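Local coordinates for salmonella typhimurium DB7155 bacteriophage DET7 tailspike (Bacteriophage, PDB 2V5I), which probably binds and hydrolyses the O-antigen chains of Salmonella lipopolysaccharide, serving as the phage's receptor-binding tailspike, at residues L61-D72 with S84-T95. Residues are numbered along the deposited sequence; the frame is centred on the assembly and turned at random.
Sequences LTINCKAKFIGD and SVINQPFMESKT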
loop_
_atom_site.group_PDB
_atom_site.type_symbol
_atom_site.label_atom_id
_atom_site.label_comp_id
_atom_site.label_asym_id
_atom_site.label_seq_id
_atom_site.Cartn_x
_atom_site.Cartn_y
_atom_site.Cartn_z
ATOM N N LEU A 61 31.338 -10.605 -20.995
ATOM C CA LEU A 61 30.641 -11.666 -21.724
ATOM C C LEU A 61 29.161 -11.694 -21.437
ATOM O O LEU A 61 28.722 -11.324 -20.340
ATOM C CB LEU A 61 31.253 -13.053 -21.388
ATOM C CG LEU A 61 32.735 -13.263 -21.730
ATOM C CD1 LEU A 61 33.140 -14.703 -21.499
ATOM C CD2 LEU A 61 33.026 -12.812 -23.168
ATOM N N THR A 62 28.409 -12.134 -22.428
ATOM C CA THR A 62 26.978 -12.527 -22.252
ATOM C C THR A 62 26.919 -14.022 -22.265
ATOM O O THR A 62 27.185 -14.623 -23.331
ATOM C CB THR A 62 26.178 -11.943 -23.387
ATOM O OG1 THR A 62 26.345 -10.519 -23.373
ATOM C CG2 THR A 62 24.708 -12.227 -23.259
ATOM N N ILE A 63 26.552 -14.625 -21.130
ATOM C CA ILE A 63 26.569 -16.070 -20.969
ATOM C C ILE A 63 25.133 -16.469 -21.043
ATOM O O ILE A 63 24.343 -16.091 -20.189
ATOM C CB ILE A 63 27.173 -16.552 -19.620
ATOM C CG1 ILE A 63 28.571 -15.910 -19.399
ATOM C CG2 ILE A 63 27.204 -18.054 -19.567
ATOM C CD1 ILE A 63 29.221 -16.302 -18.110
ATOM N N ASN A 64 24.790 -17.225 -22.083
ATOM C CA ASN A 64 23.456 -17.723 -22.289
ATOM C C ASN A 64 23.398 -19.188 -21.921
ATOM O O ASN A 64 24.001 -20.025 -22.591
ATOM C CB ASN A 64 23.059 -17.502 -23.754
ATOM C CG ASN A 64 23.027 -16.046 -24.120
ATOM O OD1 ASN A 64 23.709 -15.590 -25.062
ATOM N ND2 ASN A 64 22.285 -15.300 -23.380
ATOM N N CYS A 65 22.698 -19.521 -20.839
ATOM C CA CYS A 65 22.660 -20.914 -20.403
ATOM C C CYS A 65 21.424 -21.610 -20.949
ATOM O O CYS A 65 20.308 -21.096 -20.812
ATOM C CB CYS A 65 22.664 -21.005 -18.889
ATOM S SG CYS A 65 24.086 -20.138 -18.146
ATOM N N LYS A 66 21.621 -22.774 -21.580
ATOM C CA LYS A 66 20.533 -23.647 -22.041
ATOM C C LYS A 66 20.777 -25.087 -21.564
ATOM O O LYS A 66 20.392 -26.054 -22.209
ATOM C CB LYS A 66 20.415 -23.580 -23.587
ATOM C CG LYS A 66 20.027 -22.164 -24.077
ATOM C CD LYS A 66 19.658 -22.082 -25.543
ATOM C CE LYS A 66 19.174 -20.677 -25.923
ATOM N NZ LYS A 66 18.645 -20.601 -27.356
ATOM N N ALA A 67 21.387 -25.196 -20.392
ATOM C CA ALA A 67 21.750 -26.465 -19.751
ATOM C C ALA A 67 22.207 -26.161 -18.328
ATOM O O ALA A 67 22.184 -24.977 -17.920
ATOM C CB ALA A 67 22.813 -27.194 -20.535
ATOM N N LYS A 68 22.581 -27.179 -17.563
ATOM C CA LYS A 68 22.825 -27.068 -16.121
ATOM C C LYS A 68 24.288 -27.173 -15.763
ATOM O O LYS A 68 25.029 -27.880 -16.444
ATOM C CB LYS A 68 22.107 -28.161 -15.375
ATOM C CG LYS A 68 20.632 -28.283 -15.657
ATOM C CD LYS A 68 20.034 -29.469 -14.897
ATOM C CE LYS A 68 18.531 -29.574 -15.055
ATOM N NZ LYS A 68 17.964 -30.572 -14.067
ATOM N N PHE A 69 24.646 -26.532 -14.645
ATOM C CA PHE A 69 25.917 -26.743 -13.962
ATOM C C PHE A 69 25.648 -27.652 -12.756
ATOM O O PHE A 69 24.901 -27.286 -11.851
ATOM C CB PHE A 69 26.554 -25.445 -13.439
ATOM C CG PHE A 69 26.981 -24.489 -14.517
ATOM C CD1 PHE A 69 27.930 -24.855 -15.467
ATOM C CD2 PHE A 69 26.535 -23.173 -14.507
ATOM C CE1 PHE A 69 28.341 -23.943 -16.470
ATOM C CE2 PHE A 69 26.927 -22.274 -15.538
ATOM C CZ PHE A 69 27.822 -22.655 -16.493
ATOM N N ILE A 70 26.231 -28.857 -12.782
ATOM C CA ILE A 70 25.974 -29.867 -11.797
ATOM C C ILE A 70 27.243 -30.169 -10.994
ATOM O O ILE A 70 28.293 -30.517 -11.559
ATOM C CB ILE A 70 25.454 -31.172 -12.482
ATOM C CG1 ILE A 70 24.224 -30.871 -13.388
ATOM C CG2 ILE A 70 25.151 -32.239 -11.453
ATOM C CD1 ILE A 70 23.861 -31.966 -14.323
ATOM N N GLY A 71 27.132 -30.134 -9.680
ATOM C CA GLY A 71 28.274 -30.463 -8.832
ATOM C C GLY A 71 27.984 -30.178 -7.380
ATOM O O GLY A 71 27.023 -29.461 -7.074
ATOM N N ASP A 72 28.817 -30.717 -6.489
ATOM C CA ASP A 72 28.758 -30.408 -5.078
ATOM C C ASP A 72 29.855 -29.395 -4.839
ATOM O O ASP A 72 30.975 -29.585 -5.302
ATOM C CB ASP A 72 29.005 -31.625 -4.196
ATOM C CG ASP A 72 27.901 -32.631 -4.237
ATOM O OD1 ASP A 72 26.755 -32.269 -4.567
ATOM O OD2 ASP A 72 28.177 -33.849 -3.956
ATOM N N SER A 84 28.955 -7.753 -17.486
ATOM C CA SER A 84 28.665 -9.105 -17.938
ATOM C C SER A 84 27.230 -9.505 -17.511
ATOM O O SER A 84 26.767 -9.069 -16.469
ATOM C CB SER A 84 29.681 -10.103 -17.361
ATOM O OG SER A 84 31.006 -9.878 -17.886
ATOM N N VAL A 85 26.645 -10.466 -18.225
ATOM C CA VAL A 85 25.265 -10.940 -17.935
ATOM C C VAL A 85 25.293 -12.445 -17.994
ATOM O O VAL A 85 25.850 -12.989 -18.922
ATOM C CB VAL A 85 24.249 -10.390 -18.943
ATOM C CG1 VAL A 85 22.885 -11.009 -18.743
ATOM C CG2 VAL A 85 24.179 -8.873 -18.793
ATOM N N ILE A 86 24.647 -13.085 -17.035
ATOM C CA ILE A 86 24.457 -14.549 -17.037
ATOM C C ILE A 86 22.969 -14.829 -17.108
ATOM O O ILE A 86 22.239 -14.539 -16.158
ATOM C CB ILE A 86 25.081 -15.193 -15.737
ATOM C CG1 ILE A 86 26.555 -14.740 -15.583
ATOM C CG2 ILE A 86 25.021 -16.683 -15.844
ATOM C CD1 ILE A 86 27.216 -15.238 -14.263
ATOM N N ASN A 87 22.510 -15.333 -18.255
ATOM C CA ASN A 87 21.088 -15.615 -18.485
ATOM C C ASN A 87 20.752 -17.063 -18.211
ATOM O O ASN A 87 21.348 -17.984 -18.781
ATOM C CB ASN A 87 20.730 -15.315 -19.961
ATOM C CG ASN A 87 20.811 -13.840 -20.288
ATOM O OD1 ASN A 87 21.569 -13.381 -21.191
ATOM N ND2 ASN A 87 20.053 -13.078 -19.562
ATOM N N GLN A 88 19.740 -17.275 -17.365
ATOM C CA GLN A 88 19.157 -18.590 -17.113
ATOM C C GLN A 88 20.110 -19.674 -16.596
ATOM O O GLN A 88 19.991 -20.853 -16.959
ATOM C CB GLN A 88 18.333 -19.121 -18.339
ATOM C CG GLN A 88 17.125 -18.300 -18.729
ATOM C CD GLN A 88 16.478 -18.754 -20.059
ATOM O OE1 GLN A 88 16.857 -18.299 -21.140
ATOM N NE2 GLN A 88 15.504 -19.626 -19.972
ATOM N N PRO A 89 21.051 -19.295 -15.690
ATOM C CA PRO A 89 21.891 -20.331 -15.132
ATOM C C PRO A 89 21.028 -21.288 -14.303
ATOM O O PRO A 89 19.962 -20.922 -13.781
ATOM C CB PRO A 89 22.880 -19.572 -14.256
ATOM C CG PRO A 89 22.117 -18.377 -13.828
ATOM C CD PRO A 89 21.271 -18.014 -15.035
ATOM N N PHE A 90 21.476 -22.541 -14.189
ATOM C CA PHE A 90 20.784 -23.504 -13.343
ATOM C C PHE A 90 21.870 -24.316 -12.593
ATOM O O PHE A 90 22.637 -25.073 -13.235
ATOM C CB PHE A 90 19.902 -24.445 -14.197
ATOM C CG PHE A 90 18.949 -25.294 -13.411
ATOM C CD1 PHE A 90 19.371 -26.472 -12.798
ATOM C CD2 PHE A 90 17.625 -24.928 -13.275
ATOM C CE1 PHE A 90 18.476 -27.287 -12.067
ATOM C CE2 PHE A 90 16.734 -25.696 -12.534
ATOM C CZ PHE A 90 17.159 -26.900 -11.938
ATOM N N MET A 91 21.953 -24.154 -11.250
ATOM C CA MET A 91 22.903 -24.878 -10.402
ATOM C C MET A 91 22.208 -26.078 -9.769
ATOM O O MET A 91 21.128 -25.918 -9.189
ATOM C CB MET A 91 23.385 -23.929 -9.308
ATOM C CG MET A 91 24.026 -22.718 -9.830
ATOM S SD MET A 91 25.442 -22.924 -10.922
ATOM C CE MET A 91 26.568 -23.830 -9.892
ATOM N N GLU A 92 22.766 -27.294 -9.923
ATOM C CA GLU A 92 22.148 -28.500 -9.331
ATOM C C GLU A 92 23.210 -29.309 -8.600
ATOM O O GLU A 92 24.325 -29.501 -9.107
ATOM C CB GLU A 92 21.496 -29.336 -10.421
ATOM C CG GLU A 92 20.990 -30.699 -9.908
ATOM C CD GLU A 92 20.172 -31.456 -10.905
ATOM O OE1 GLU A 92 19.671 -30.883 -11.903
ATOM O OE2 GLU A 92 19.982 -32.675 -10.661
ATOM N N SER A 93 22.918 -29.710 -7.366
ATOM C CA SER A 93 23.872 -30.526 -6.630
ATOM C C SER A 93 24.014 -31.856 -7.287
ATOM O O SER A 93 23.067 -32.355 -7.889
ATOM C CB SER A 93 23.494 -30.698 -5.157
ATOM O OG SER A 93 22.231 -31.381 -5.011
ATOM N N LYS A 94 25.184 -32.439 -7.107
ATOM C CA LYS A 94 25.444 -33.813 -7.523
ATOM C C LYS A 94 24.771 -34.799 -6.564
ATOM O O LYS A 94 24.106 -35.775 -6.982
ATOM C CB LYS A 94 26.977 -33.966 -7.546
ATOM C CG LYS A 94 27.456 -35.285 -7.936
ATOM C CD LYS A 94 28.930 -35.287 -8.318
ATOM C CE LYS A 94 29.847 -35.114 -7.183
ATOM N NZ LYS A 94 31.262 -35.178 -7.720
ATOM N N THR A 95 24.973 -34.572 -5.276
ATOM C CA THR A 95 24.469 -35.450 -4.241
ATOM C C THR A 95 22.994 -35.140 -3.970
ATOM O O THR A 95 22.571 -33.960 -3.978
ATOM C CB THR A 95 25.292 -35.292 -2.958
ATOM O OG1 THR A 95 26.677 -35.659 -3.186
ATOM C CG2 THR A 95 24.724 -36.185 -1.872
HETATM O O HOH W 1 19.677 -18.507 -21.973
HETATM O O HOH W 2 23.503 -23.292 -16.163
HETATM O O HOH W 3 19.817 -23.196 -18.271
HETATM O O HOH W 4 31.203 -31.914 -7.714
#
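The carboxylate of Asp72 reaches across to the chain at Lys94 and Thr95. Its OD1 takes the backbone N of Thr95 on the syn lone pair at 3.0 Å, nearly straight (172°), with a weaker, bent bond from Lys94 N, while Asp72 OD2 receives Thr95 OG1 in a very short bond. The bonds to both oxygens probably limit the rotation of this carboxylate. The doubly bent Met91 chain brings SD to the edge of the Phe69 ring, 5.0 Å from the ring centroid, in a Met-aromatic contact; SD also touches Phe69 CB. The extended Lys68 chain runs alongside the Phe90 ring, CG 3.6 Å from Phe90 CD1, until NZ meets Glu92 OE1 at 2.8 Å in a salt bridge. The second oxygen of Glu92 pairs with Lys124. Strands 62-65 and 85-87 run parallel (9°), and beyond them the register slips by one residue, where two waters link Ala67 O to Phe90 N and Gln88 O. Within these strands Ile63 and Ile86 lie side by side, CD1 to CG1 4.0 Å, as do Asn64 and Asn87, their amide planes 5° apart. Parallel strands paired on successive coils, with like residues aligned, are characteristic of the right-handed parallel beta-helix of P22-like tailspikes.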